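Gene product PA4716 (Pseudomonas aeruginosa, PDB 1U0K) is of unproven function but probably acts as an isomerase of the PhzF type. Local coordinates at residues L10-E15 with G272-L277; G125-G130 with R158-G163; A39-L44 with F66-E71; D57-R62 with Q96-H101. One frame throughout, in Å; residues are numbered along the deposited sequence.

Overall arrangement
Near the N terminus, residues 10-15 form the first half of contact 1, whose partner, 272-277, comes only near the end of the chain; this closure encloses the other three contacts. Helix 34-44 then supplies 39-44 for contact 3. Contact 4 opens at 57-62 before contact 3 closes at 66-71, and itself closes at 96-101, so the two cross along the chain and share strand 60-67. Contact 2, from 125-130 to 158-163, follows both in series. Contact 1 pairs the N-terminal strand with strand 267-282, contact 3 sets a helix against a strand end, contact 4 pairs parallel strands, and contact 2 pairs strand 117-129 antiparallel with strand 158-161.

Contact 1: residues L10-E15 with G272-L277; sequences LDVFAE and GHVQLL
His273 contributes the most buried surface, using both its backbone and its ring. Its carbonyl O takes the Ala14 N-H at 3.0 Å, and a weak, bent bond from Phe13 N. Its CB lies 3.2 Å from Ala14 O, and beyond that the imidazole runs against the stem of Glu15, with CD2 of His273 3.5 Å from CG of Glu15. Ring and carboxylate planes are 31° apart. The carboxylate's own partner lies elsewhere, since Glu15 OE1 makes a salt bridge with Arg257, while Tyr119 meets the His273 ring edge-to-face.

Leu10 works on the other side of the sheet. It lies beside Leu276, CG to CG 4.0 Å, and its CD2 reaches CG1 of Val274 at 3.8 Å. Together with Val12 these side chains make the apolar face of an antiparallel strand pair, strand 6-12 against 267-282, and helix 78-90 packs on that face through Leu80, Ala84 and His88, in keeping with the diaminopimelate epimerase-like fold, in which a sheet wraps round a helix.

Gln275 bonds through its backbone N and O to Asp11 O and N, a hydrogen-bonded pair. Its side chain then folds back at chi2 (-58°), bringing NE2 to 2.9 Å from Ala14 O in a nearly straight bond, with that oxygen close to the amide plane. Gln275 OE1 is held by Ser116 OG, so both ends of the amide are bonded and its flip is fixed. Farther along, CD2 of Leu277 rests 3.3 Å from Asp11 OD2, and Leu277 also packs on Glu43 of the second subunit.

Contact 2: residues G125-G130 with R158-G163; sequences GRAEFG and RVVSTG
The end of strand 117-129 runs antiparallel to strand 158-161 here, with Glu128 and Ser161 as a hydrogen-bonded pair and Phe129 and Val160 as the non-hydrogen-bonded pair next to it. Glu128 N bonds to Ser161 O at 2.8 Å, and Gly130 N reaches Val159 O at 2.8 Å. Ser161 OG accepts from Gly163 N two residues on, an ST turn where strand 158-161 stops.

Phe129 and Val160 lie side by side. CG1 of Val160 sits over the centre of the ring face, a CH-pi contact 4.2 Å from the centroid of Phe129, and also touches CB of Ala127 at 3.9 Å. Helix 222-234 covers this face through Pro227, Ala230 and Glu234.

At the far end, the Arg158 chain bends at chi3 (82°) and lays one guanidinium face over CB of Phe129. Its NH2 meets Gly130 O at 2.8 Å, in the carbonyl plane and on a lone pair, while NE adds a weak bond to the same oxygen. NH1 goes to Tyr235 OH. With one face against carbon and its nitrogens bonded at the edge, the guanidinium is fixed in rotation and ties the departing chain after Phe129 back to the neighbouring strand.

Contact 3: residues A39-L44 with F66-E71; sequences AWTREL and FTLEEE
Arg42 and Leu68 carry the polar part of the contact. The arginine chain leaves the helix extended from CG to NE (chi3 -178°) and grips one oxygen side-on: Leu68 O receives NE of Arg42 at 2.9 Å and NH2 of Arg42 at 3.2 Å. The oxygen lies in the guanidinium plane, while both donors are tilted from the plane of the carbonyl, by 20° for NE. Two bonds on one acceptor hold the planar group at a fixed angle to the turn.

Van der Waals contacts run alongside. The two side chains lie antiparallel beside one another, Arg42 CG 4.1 Å from Leu68 CG, and CD1 of Leu68 comes 3.7 Å from Thr41 O. Thr41 points toward 66-71. Its OG1 touches CB of Phe66 at 3.3 Å but is hydrogen-bonded to Met37 O within the helix, and its CG2 packs 3.5 Å from Thr67 O.

Within 66-71 the turn braces itself: Thr67 OG1 accepts from Glu69 N and from Glu70 N, an ST turn and an ST motif on one hydroxyl, and Thr67 N bonds to Glu70 O. The Thr67 side chain is about 4 Å from that of Glu48, the predicted active-site residue.

Helix 34-44 thus lies against the end of strand 60-67 and also packs on strand 48-54, through Ser49 and Phe51, whereas its Glu43 turns to the second subunit and forms a salt bridge with Arg254 there.

Contact 4: residues D57-R62 with Q96-H101; sequences DPRAFR and QHWTLH
Arg59 reaches to the start of strand 96-101, where Gln96 OE1 and His97 O receive its guanidinium. Its CB, CG and CD pass along the carbonyl of His97, with Arg59 CD 3.5 Å from His97 O. The chain is extended to NE and then turns at chi4 (-74°), which presents the guanidinium end-on to Gln96: NH2 of Arg59 lies 2.8 Å and NH1 of Arg59 3.0 Å from OE1 of Gln96, both coming from the same face of the amide. That oxygen lies in the guanidinium plane. NH1 also bonds to His97 O, 26° out of the guanidinium plane, and hangs over one face of the Trp98 ring, off toward its rim; the cation-pi distance is long, so any attraction is weak. The Gln96 amide is set by its other end, where NE2 bonds to Asn94 O.

On the backbone, Arg59 O takes Thr99 N at 2.9 Å, and a water donates to the same oxygen and also bonds to Thr99 OG1. Parallel pairing continues with Phe61 N on Thr99 O and His101 N on Phe61 O. CB of Phe61 meets CD2 of Leu100 at 3.7 Å. An Asx turn from Asp57, inside a type I turn, leads into the strand.

Strands 60-67 and 96-101 are the two strands of a beta-alpha-beta unit whose helix 78-90 packs on Phe61 and Leu100, with strand 48-54 flanking the first strand and 106-114 the second.

Contact 1: residues L10-E15 with G272-L277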
loop_
_atom_site.group_PDB
_atom_site.type_symbol
_atom_site.label_atom_id
_atom_site.label_comp_id
_atom_site.label_asym_id
_atom_site.label_seq_id
_atom_site.Cartn_x
_atom_site.Cartn_y
_atom_site.Cartn_z
ATOM N N LEU A 10 12.418 6.606 1.375
ATOM C CA LEU A 10 13.445 6.592 0.339
ATOM C C LEU A 10 12.880 5.986 -0.933
ATOM O O LEU A 10 11.918 5.233 -0.887
ATOM C CB LEU A 10 14.631 5.716 0.777
ATOM C CG LEU A 10 15.658 6.304 1.738
ATOM C CD1 LEU A 10 15.086 6.611 3.083
ATOM C CD2 LEU A 10 16.822 5.338 1.882
ATOM N N ASP A 11 13.511 6.286 -2.058
ATOM C CA ASP A 11 13.283 5.540 -3.289
ATOM C C ASP A 11 14.550 4.823 -3.701
ATOM O O ASP A 11 15.619 5.423 -3.734
ATOM C CB ASP A 11 12.875 6.477 -4.409
ATOM C CG ASP A 11 11.491 7.005 -4.235
ATOM O OD1 ASP A 11 10.625 6.278 -3.689
ATOM O OD2 ASP A 11 11.182 8.146 -4.609
ATOM N N VAL A 12 14.413 3.545 -4.037
ATOM C CA VAL A 12 15.542 2.713 -4.448
ATOM C C VAL A 12 15.393 2.359 -5.932
ATOM O O VAL A 12 14.274 2.145 -6.424
ATOM C CB VAL A 12 15.613 1.431 -3.598
ATOM C CG1 VAL A 12 16.853 0.597 -3.969
ATOM C CG2 VAL A 12 15.619 1.765 -2.101
ATOM N N PHE A 13 16.528 2.289 -6.626
ATOM C CA PHE A 13 16.575 2.195 -8.095
ATOM C C PHE A 13 15.943 3.440 -8.719
ATOM O O PHE A 13 15.103 3.358 -9.625
ATOM C CB PHE A 13 15.919 0.911 -8.603
ATOM C CG PHE A 13 16.498 -0.351 -8.006
ATOM C CD1 PHE A 13 15.706 -1.205 -7.252
ATOM C CD2 PHE A 13 17.826 -0.689 -8.208
ATOM C CE1 PHE A 13 16.217 -2.366 -6.711
ATOM C CE2 PHE A 13 18.351 -1.860 -7.664
ATOM C CZ PHE A 13 17.547 -2.696 -6.918
ATOM N N ALA A 14 16.388 4.593 -8.230
ATOM C CA ALA A 14 15.779 5.887 -8.513
ATOM C C ALA A 14 16.866 6.942 -8.663
ATOM O O ALA A 14 17.604 7.230 -7.722
ATOM C CB ALA A 14 14.812 6.271 -7.372
ATOM N N GLU A 15 16.979 7.520 -9.857
ATOM C CA GLU A 15 17.926 8.600 -10.081
ATOM C C GLU A 15 17.319 9.965 -9.768
ATOM O O GLU A 15 18.051 10.938 -9.629
ATOM C CB GLU A 15 18.479 8.550 -11.508
ATOM C CG GLU A 15 19.168 7.225 -11.790
ATOM C CD GLU A 15 20.035 7.200 -13.031
ATOM O OE1 GLU A 15 20.041 6.145 -13.714
ATOM O OE2 GLU A 15 20.730 8.200 -13.316
ATOM N N GLY A 272 22.100 0.135 -7.320
ATOM C CA GLY A 272 21.204 1.133 -7.848
ATOM C C GLY A 272 21.322 2.462 -7.129
ATOM O O GLY A 272 21.905 2.548 -6.047
ATOM N N HIS A 273 20.758 3.494 -7.747
ATOM C CA HIS A 273 20.669 4.810 -7.146
ATOM C C HIS A 273 19.564 4.863 -6.086
ATOM O O HIS A 273 18.553 4.162 -6.185
ATOM C CB HIS A 273 20.448 5.875 -8.225
ATOM C CG HIS A 273 21.621 6.048 -9.140
ATOM N ND1 HIS A 273 22.700 6.843 -8.822
ATOM C CD2 HIS A 273 21.888 5.520 -10.358
ATOM C CE1 HIS A 273 23.586 6.793 -9.804
ATOM N NE2 HIS A 273 23.113 6.005 -10.751
ATOM N N VAL A 274 19.781 5.693 -5.075
ATOM C CA VAL A 274 18.855 5.855 -3.965
ATOM C C VAL A 274 18.667 7.334 -3.667
ATOM O O VAL A 274 19.632 8.081 -3.598
ATOM C CB VAL A 274 19.374 5.146 -2.695
ATOM C CG1 VAL A 274 18.379 5.317 -1.551
ATOM C CG2 VAL A 274 19.650 3.662 -2.975
ATOM N N GLN A 275 17.412 7.743 -3.503
ATOM C CA GLN A 275 17.068 9.097 -3.108
ATOM C C GLN A 275 16.391 9.090 -1.748
ATOM O O GLN A 275 15.613 8.197 -1.454
ATOM C CB GLN A 275 16.099 9.708 -4.120
ATOM C CG GLN A 275 16.571 9.631 -5.556
ATOM C CD GLN A 275 17.921 10.299 -5.787
ATOM O OE1 GLN A 275 18.166 11.413 -5.321
ATOM N NE2 GLN A 275 18.794 9.616 -6.506
ATOM N N LEU A 276 16.660 10.114 -0.948
ATOM C CA LEU A 276 16.013 10.300 0.346
ATOM C C LEU A 276 14.924 11.367 0.196
ATOM O O LEU A 276 15.195 12.475 -0.257
ATOM C CB LEU A 276 17.034 10.719 1.394
ATOM C CG LEU A 276 17.860 9.628 2.073
ATOM C CD1 LEU A 276 18.710 8.878 1.073
ATOM C CD2 LEU A 276 18.730 10.254 3.152
ATOM N N LEU A 277 13.697 11.020 0.553
ATOM C CA LEU A 277 12.539 11.893 0.315
ATOM C C LEU A 277 11.998 12.611 1.545
ATOM O O LEU A 277 11.561 13.757 1.427
ATOM C CB LEU A 277 11.401 11.088 -0.311
ATOM C CG LEU A 277 11.431 10.931 -1.830
ATOM C CD1 LEU A 277 12.656 10.214 -2.354
ATOM C CD2 LEU A 277 10.159 10.218 -2.267
#

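Contact 2: residues G125-G130 with R158-G163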
loop_
_atom_site.group_PDB
_atom_site.type_symbol
_atom_site.label_atom_id
_atom_site.label_comp_id
_atom_site.label_asym_id
_atom_site.label_seq_id
_atom_site.Cartn_x
_atom_site.Cartn_y
_atom_site.Cartn_z
ATOM N N GLY A 125 26.316 -12.860 -2.816
ATOM C CA GLY A 125 26.953 -14.166 -2.822
ATOM C C GLY A 125 26.572 -14.928 -4.072
ATOM O O GLY A 125 25.988 -14.370 -4.998
ATOM N N ARG A 126 26.912 -16.209 -4.125
ATOM C CA ARG A 126 26.586 -16.992 -5.310
ATOM C C ARG A 126 25.168 -17.516 -5.221
ATOM O O ARG A 126 24.683 -17.864 -4.150
ATOM C CB ARG A 126 27.582 -18.127 -5.551
ATOM C CG ARG A 126 27.649 -19.211 -4.512
ATOM C CD ARG A 126 28.817 -20.162 -4.768
ATOM N NE ARG A 126 30.104 -19.460 -4.880
ATOM C CZ ARG A 126 30.816 -18.977 -3.855
ATOM N NH1 ARG A 126 30.393 -19.101 -2.599
ATOM N NH2 ARG A 126 31.962 -18.347 -4.092
ATOM N N ALA A 127 24.511 -17.542 -6.367
ATOM C CA ALA A 127 23.144 -18.009 -6.453
ATOM C C ALA A 127 23.120 -19.522 -6.352
ATOM O O ALA A 127 24.022 -20.199 -6.851
ATOM C CB ALA A 127 22.518 -17.551 -7.750
ATOM N N GLU A 128 22.096 -20.040 -5.682
ATOM C CA GLU A 128 21.859 -21.467 -5.578
ATOM C C GLU A 128 20.761 -21.857 -6.561
ATOM O O GLU A 128 19.655 -21.308 -6.515
ATOM C CB GLU A 128 21.447 -21.831 -4.155
ATOM C CG GLU A 128 21.632 -23.302 -3.825
ATOM C CD GLU A 128 21.077 -23.678 -2.461
ATOM O OE1 GLU A 128 21.322 -22.938 -1.480
ATOM O OE2 GLU A 128 20.392 -24.719 -2.368
ATOM N N PHE A 129 21.082 -22.788 -7.457
ATOM C CA PHE A 129 20.148 -23.281 -8.461
ATOM C C PHE A 129 19.466 -24.533 -7.945
ATOM O O PHE A 129 20.127 -25.507 -7.595
ATOM C CB PHE A 129 20.878 -23.566 -9.778
ATOM C CG PHE A 129 21.292 -22.327 -10.505
ATOM C CD1 PHE A 129 22.386 -21.589 -10.069
ATOM C CD2 PHE A 129 20.577 -21.874 -11.598
ATOM C CE1 PHE A 129 22.763 -20.439 -10.723
ATOM C CE2 PHE A 129 20.946 -20.726 -12.253
ATOM C CZ PHE A 129 22.045 -20.002 -11.811
ATOM N N GLY A 130 18.139 -24.494 -7.886
ATOM C CA GLY A 130 17.359 -25.529 -7.247
ATOM C C GLY A 130 16.554 -26.337 -8.241
ATOM O O GLY A 130 17.063 -26.738 -9.290
ATOM N N ARG A 158 13.475 -22.393 -13.692
ATOM C CA ARG A 158 14.215 -22.934 -12.573
ATOM C C ARG A 158 14.072 -22.088 -11.339
ATOM O O ARG A 158 13.865 -20.893 -11.428
ATOM C CB ARG A 158 15.689 -23.059 -12.920
ATOM C CG ARG A 158 15.958 -24.349 -13.639
ATOM C CD ARG A 158 17.329 -24.775 -13.573
ATOM N NE ARG A 158 17.681 -25.479 -12.351
ATOM C CZ ARG A 158 18.925 -25.831 -12.092
ATOM N NH1 ARG A 158 19.878 -25.526 -12.962
ATOM N NH2 ARG A 158 19.239 -26.481 -10.990
ATOM N N VAL A 159 14.189 -22.743 -10.198
ATOM C CA VAL A 159 14.193 -22.054 -8.920
ATOM C C VAL A 159 15.623 -21.588 -8.690
ATOM O O VAL A 159 16.549 -22.391 -8.718
ATOM C CB VAL A 159 13.729 -22.971 -7.793
ATOM C CG1 VAL A 159 13.763 -22.235 -6.439
ATOM C CG2 VAL A 159 12.325 -23.488 -8.093
ATOM N N VAL A 160 15.802 -20.285 -8.499
ATOM C CA VAL A 160 17.120 -19.697 -8.269
ATOM C C VAL A 160 17.008 -18.760 -7.071
ATOM O O VAL A 160 15.998 -18.069 -6.914
ATOM C CB VAL A 160 17.631 -18.935 -9.504
ATOM C CG1 VAL A 160 19.067 -18.483 -9.299
ATOM C CG2 VAL A 160 17.543 -19.821 -10.772
ATOM N N SER A 161 18.043 -18.736 -6.233
ATOM C CA SER A 161 17.966 -18.071 -4.930
ATOM C C SER A 161 19.301 -17.484 -4.489
ATOM O O SER A 161 20.348 -18.109 -4.631
ATOM C CB SER A 161 17.517 -19.079 -3.877
ATOM O OG SER A 161 17.236 -18.443 -2.639
ATOM N N THR A 162 19.255 -16.268 -3.959
ATOM C CA THR A 162 20.354 -15.715 -3.170
ATOM C C THR A 162 19.882 -15.492 -1.728
ATOM O O THR A 162 20.462 -14.687 -1.003
ATOM C CB THR A 162 20.860 -14.401 -3.773
ATOM O OG1 THR A 162 19.762 -13.496 -3.970
ATOM C CG2 THR A 162 21.425 -14.607 -5.159
ATOM N N GLY A 163 18.856 -16.240 -1.318
ATOM C CA GLY A 163 18.220 -16.105 -0.014
ATOM C C GLY A 163 16.753 -16.489 -0.093
ATOM O O GLY A 163 16.297 -17.484 0.518
#

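Contact 3: residues A39-L44 with F66-E71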
loop_
_atom_site.group_PDB
_atom_site.type_symbol
_atom_site.label_atom_id
_atom_site.label_comp_id
_atom_site.label_asym_id
_atom_site.label_seq_id
_atom_site.Cartn_x
_atom_site.Cartn_y
_atom_site.Cartn_z
ATOM N N ALA A 39 3.290 -4.152 12.288
ATOM C CA ALA A 39 2.214 -3.161 12.323
ATOM C C ALA A 39 2.656 -1.851 11.662
ATOM O O ALA A 39 1.871 -1.231 10.954
ATOM C CB ALA A 39 1.733 -2.924 13.738
ATOM N N TRP A 40 3.902 -1.432 11.894
ATOM C CA TRP A 40 4.443 -0.214 11.264
ATOM C C TRP A 40 4.594 -0.412 9.764
ATOM O O TRP A 40 4.390 0.521 8.987
ATOM C CB TRP A 40 5.789 0.201 11.890
ATOM C CG TRP A 40 5.655 1.146 13.009
ATOM C CD1 TRP A 40 5.840 0.891 14.329
ATOM C CD2 TRP A 40 5.246 2.508 12.917
ATOM N NE1 TRP A 40 5.610 2.028 15.067
ATOM C CE2 TRP A 40 5.237 3.035 14.219
ATOM C CE3 TRP A 40 4.913 3.353 11.855
ATOM C CZ2 TRP A 40 4.897 4.364 14.487
ATOM C CZ3 TRP A 40 4.564 4.669 12.125
ATOM C CH2 TRP A 40 4.560 5.156 13.425
ATOM N N THR A 41 4.939 -1.620 9.333
ATOM C CA THR A 41 5.043 -1.914 7.904
ATOM C C THR A 41 3.671 -1.709 7.247
ATOM O O THR A 41 3.563 -1.111 6.174
ATOM C CB THR A 41 5.562 -3.351 7.714
ATOM O OG1 THR A 41 6.880 -3.462 8.286
ATOM C CG2 THR A 41 5.756 -3.672 6.238
ATOM N N ARG A 42 2.623 -2.197 7.902
ATOM C CA ARG A 42 1.254 -2.042 7.405
ATOM C C ARG A 42 0.805 -0.587 7.464
ATOM O O ARG A 42 0.030 -0.135 6.614
ATOM C CB ARG A 42 0.308 -2.952 8.178
ATOM C CG ARG A 42 0.460 -4.390 7.761
ATOM C CD ARG A 42 -0.117 -5.392 8.732
ATOM N NE ARG A 42 0.152 -6.735 8.235
ATOM C CZ ARG A 42 -0.026 -7.855 8.928
ATOM N NH1 ARG A 42 -0.489 -7.817 10.169
ATOM N NH2 ARG A 42 0.258 -9.022 8.370
ATOM N N GLU A 43 1.295 0.151 8.451
ATOM C CA GLU A 43 1.002 1.580 8.565
ATOM C C GLU A 43 1.532 2.355 7.358
ATOM O O GLU A 43 0.803 3.146 6.759
ATOM C CB GLU A 43 1.624 2.148 9.836
ATOM C CG GLU A 43 1.267 3.592 10.130
ATOM C CD GLU A 43 -0.174 3.783 10.517
ATOM O OE1 GLU A 43 -0.654 4.919 10.392
ATOM O OE2 GLU A 43 -0.824 2.819 10.991
ATOM N N LEU A 44 2.787 2.124 6.997
ATOM C CA LEU A 44 3.437 2.946 5.990
ATOM C C LEU A 44 3.138 2.503 4.561
ATOM O O LEU A 44 3.302 3.290 3.631
ATOM C CB LEU A 44 4.936 3.006 6.257
ATOM C CG LEU A 44 5.294 3.642 7.602
ATOM C CD1 LEU A 44 6.795 3.795 7.734
ATOM C CD2 LEU A 44 4.568 4.987 7.791
ATOM N N PHE A 66 10.210 -6.553 6.318
ATOM C CA PHE A 66 8.835 -7.005 6.258
ATOM C C PHE A 66 8.137 -6.511 5.010
ATOM O O PHE A 66 8.324 -5.367 4.590
ATOM C CB PHE A 66 8.041 -6.487 7.448
ATOM C CG PHE A 66 8.463 -7.059 8.768
ATOM C CD1 PHE A 66 9.586 -6.583 9.412
ATOM C CD2 PHE A 66 7.702 -8.046 9.380
ATOM C CE1 PHE A 66 9.960 -7.114 10.638
ATOM C CE2 PHE A 66 8.080 -8.581 10.603
ATOM C CZ PHE A 66 9.205 -8.114 11.224
ATOM N N THR A 67 7.297 -7.373 4.445
ATOM C CA THR A 67 6.240 -6.924 3.542
ATOM C C THR A 67 4.969 -6.725 4.356
ATOM O O THR A 67 4.939 -6.974 5.547
ATOM C CB THR A 67 5.969 -7.930 2.414
ATOM O OG1 THR A 67 5.408 -9.122 2.977
ATOM C CG2 THR A 67 7.219 -8.344 1.700
ATOM N N LEU A 68 3.890 -6.320 3.703
ATOM C CA LEU A 68 2.628 -6.186 4.406
ATOM C C LEU A 68 2.082 -7.552 4.816
ATOM O O LEU A 68 1.214 -7.624 5.676
ATOM C CB LEU A 68 1.599 -5.406 3.575
ATOM C CG LEU A 68 1.650 -3.906 3.864
ATOM C CD1 LEU A 68 2.836 -3.256 3.201
ATOM C CD2 LEU A 68 0.373 -3.213 3.443
ATOM N N GLU A 69 2.603 -8.622 4.219
ATOM C CA GLU A 69 2.137 -9.978 4.531
ATOM C C GLU A 69 2.925 -10.647 5.654
ATOM O O GLU A 69 2.334 -11.302 6.522
ATOM C CB GLU A 69 2.180 -10.844 3.267
ATOM C CG GLU A 69 1.021 -10.580 2.311
ATOM C CD GLU A 69 1.304 -9.529 1.255
ATOM O OE1 GLU A 69 2.201 -8.676 1.449
ATOM O OE2 GLU A 69 0.606 -9.553 0.214
ATOM N N GLU A 70 4.245 -10.488 5.649
ATOM C CA GLU A 70 5.112 -11.316 6.490
ATOM C C GLU A 70 6.535 -10.771 6.549
ATOM O O GLU A 70 6.916 -9.923 5.754
ATOM C CB GLU A 70 5.166 -12.732 5.898
ATOM C CG GLU A 70 5.890 -12.783 4.548
ATOM C CD GLU A 70 5.507 -13.970 3.686
ATOM O OE1 GLU A 70 5.525 -13.839 2.427
ATOM O OE2 GLU A 70 5.201 -15.027 4.277
ATOM N N GLU A 71 7.337 -11.321 7.453
ATOM C CA GLU A 71 8.767 -11.065 7.453
ATOM C C GLU A 71 9.455 -11.843 6.324
ATOM O O GLU A 71 9.109 -12.996 6.063
ATOM C CB GLU A 71 9.377 -11.435 8.806
ATOM C CG GLU A 71 10.817 -10.985 8.903
ATOM C CD GLU A 71 11.445 -11.244 10.251
ATOM O OE1 GLU A 71 10.744 -11.745 11.155
ATOM O OE2 GLU A 71 12.639 -10.927 10.386
#

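Contact 4: residues D57-R62 with Q96-H101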
loop_
_atom_site.group_PDB
_atom_site.type_symbol
_atom_site.label_atom_id
_atom_site.label_comp_id
_atom_site.label_asym_id
_atom_site.label_seq_id
_atom_site.Cartn_x
_atom_site.Cartn_y
_atom_site.Cartn_z
ATOM N N ASP A 57 29.357 -1.897 16.656
ATOM C CA ASP A 57 30.148 -1.625 15.459
ATOM C C ASP A 57 29.367 -0.589 14.635
ATOM O O ASP A 57 28.269 -0.888 14.174
ATOM C CB ASP A 57 30.331 -2.938 14.690
ATOM C CG ASP A 57 31.075 -2.788 13.365
ATOM O OD1 ASP A 57 31.323 -1.661 12.893
ATOM O OD2 ASP A 57 31.444 -3.785 12.714
ATOM N N PRO A 58 29.911 0.612 14.443
ATOM C CA PRO A 58 29.173 1.677 13.741
ATOM C C PRO A 58 28.929 1.407 12.253
ATOM O O PRO A 58 28.133 2.135 11.652
ATOM C CB PRO A 58 30.064 2.913 13.934
ATOM C CG PRO A 58 31.413 2.366 14.151
ATOM C CD PRO A 58 31.241 1.064 14.892
ATOM N N ARG A 59 29.585 0.403 11.677
ATOM C CA ARG A 59 29.386 0.042 10.272
ATOM C C ARG A 59 28.597 -1.255 10.100
ATOM O O ARG A 59 28.462 -1.741 8.976
ATOM C CB ARG A 59 30.730 -0.101 9.556
ATOM C CG ARG A 59 31.550 1.167 9.514
ATOM C CD ARG A 59 32.729 1.078 8.571
ATOM N NE ARG A 59 33.334 2.377 8.308
ATOM C CZ ARG A 59 32.806 3.325 7.538
ATOM N NH1 ARG A 59 31.640 3.139 6.905
ATOM N NH2 ARG A 59 33.463 4.473 7.391
ATOM N N ALA A 60 28.083 -1.816 11.193
ATOM C CA ALA A 60 27.311 -3.057 11.138
ATOM C C ALA A 60 25.993 -2.965 11.907
ATOM O O ALA A 60 25.929 -2.427 12.999
ATOM C CB ALA A 60 28.149 -4.244 11.642
ATOM N N PHE A 61 24.918 -3.454 11.290
ATOM C CA PHE A 61 23.580 -3.404 11.859
ATOM C C PHE A 61 22.884 -4.710 11.600
ATOM O O PHE A 61 23.071 -5.306 10.547
ATOM C CB PHE A 61 22.764 -2.272 11.207
ATOM C CG PHE A 61 23.322 -0.921 11.466
ATOM C CD1 PHE A 61 24.437 -0.483 10.780
ATOM C CD2 PHE A 61 22.751 -0.088 12.409
ATOM C CE1 PHE A 61 24.990 0.755 11.045
ATOM C CE2 PHE A 61 23.295 1.175 12.656
ATOM C CZ PHE A 61 24.405 1.586 11.979
ATOM N N ARG A 62 22.067 -5.149 12.539
ATOM C CA ARG A 62 21.105 -6.189 12.227
ATOM C C ARG A 62 19.924 -5.536 11.526
ATOM O O ARG A 62 19.596 -4.374 11.781
ATOM C CB ARG A 62 20.643 -6.917 13.477
ATOM C CG ARG A 62 21.746 -7.671 14.201
ATOM C CD ARG A 62 21.253 -8.395 15.442
ATOM N NE ARG A 62 21.019 -7.473 16.554
ATOM C CZ ARG A 62 20.000 -7.537 17.412
ATOM N NH1 ARG A 62 19.066 -8.485 17.316
ATOM N NH2 ARG A 62 19.910 -6.637 18.386
ATOM N N GLN A 96 31.705 4.414 1.432
ATOM C CA GLN A 96 31.477 3.842 2.752
ATOM C C GLN A 96 31.129 2.373 2.586
ATOM O O GLN A 96 30.505 1.996 1.595
ATOM C CB GLN A 96 30.326 4.567 3.451
ATOM C CG GLN A 96 30.533 6.063 3.610
ATOM C CD GLN A 96 31.678 6.408 4.540
ATOM O OE1 GLN A 96 31.771 5.793 5.618
ATOM N NE2 GLN A 96 32.498 7.295 4.193
ATOM N N HIS A 97 31.544 1.562 3.555
ATOM C CA HIS A 97 31.259 0.136 3.590
ATOM C C HIS A 97 30.433 -0.209 4.826
ATOM O O HIS A 97 30.614 0.370 5.888
ATOM C CB HIS A 97 32.561 -0.668 3.584
ATOM C CG HIS A 97 33.380 -0.462 2.353
ATOM N ND1 HIS A 97 34.201 0.631 2.179
ATOM C CD2 HIS A 97 33.504 -1.210 1.232
ATOM C CE1 HIS A 97 34.794 0.548 1.002
ATOM N NE2 HIS A 97 34.390 -0.561 0.408
ATOM N N TRP A 98 29.510 -1.150 4.654
ATOM C CA TRP A 98 28.529 -1.523 5.664
ATOM C C TRP A 98 28.355 -3.028 5.668
ATOM O O TRP A 98 28.555 -3.681 4.652
ATOM C CB TRP A 98 27.165 -0.887 5.346
ATOM C CG TRP A 98 27.248 0.541 5.019
ATOM C CD1 TRP A 98 27.215 1.109 3.779
ATOM C CD2 TRP A 98 27.389 1.614 5.951
ATOM N NE1 TRP A 98 27.332 2.471 3.889
ATOM C CE2 TRP A 98 27.434 2.810 5.210
ATOM C CE3 TRP A 98 27.476 1.688 7.344
ATOM C CZ2 TRP A 98 27.582 4.062 5.814
ATOM C CZ3 TRP A 98 27.630 2.935 7.939
ATOM C CH2 TRP A 98 27.675 4.097 7.175
ATOM N N THR A 99 27.968 -3.576 6.811
ATOM C CA THR A 99 27.555 -4.968 6.902
ATOM C C THR A 99 26.183 -5.015 7.531
ATOM O O THR A 99 25.979 -4.495 8.627
ATOM C CB THR A 99 28.541 -5.771 7.751
ATOM O OG1 THR A 99 29.852 -5.666 7.175
ATOM C CG2 THR A 99 28.201 -7.260 7.720
ATOM N N LEU A 100 25.230 -5.626 6.840
ATOM C CA LEU A 100 23.896 -5.805 7.389
ATOM C C LEU A 100 23.630 -7.281 7.659
ATOM O O LEU A 100 23.811 -8.119 6.788
ATOM C CB LEU A 100 22.839 -5.203 6.453
ATOM C CG LEU A 100 22.975 -3.697 6.234
ATOM C CD1 LEU A 100 21.927 -3.217 5.239
ATOM C CD2 LEU A 100 22.863 -2.927 7.540
ATOM N N HIS A 101 23.194 -7.584 8.873
ATOM C CA HIS A 101 22.984 -8.961 9.302
ATOM C C HIS A 101 21.507 -9.296 9.284
ATOM O O HIS A 101 20.725 -8.707 10.016
ATOM C CB HIS A 101 23.559 -9.172 10.706
ATOM C CG HIS A 101 25.048 -9.085 10.749
ATOM N ND1 HIS A 101 25.864 -10.104 10.303
ATOM C CD2 HIS A 101 25.870 -8.094 11.160
ATOM C CE1 HIS A 101 27.128 -9.740 10.441
ATOM N NE2 HIS A 101 27.159 -8.525 10.960
HETATM O O HOH W 1 30.979 -3.425 8.147
#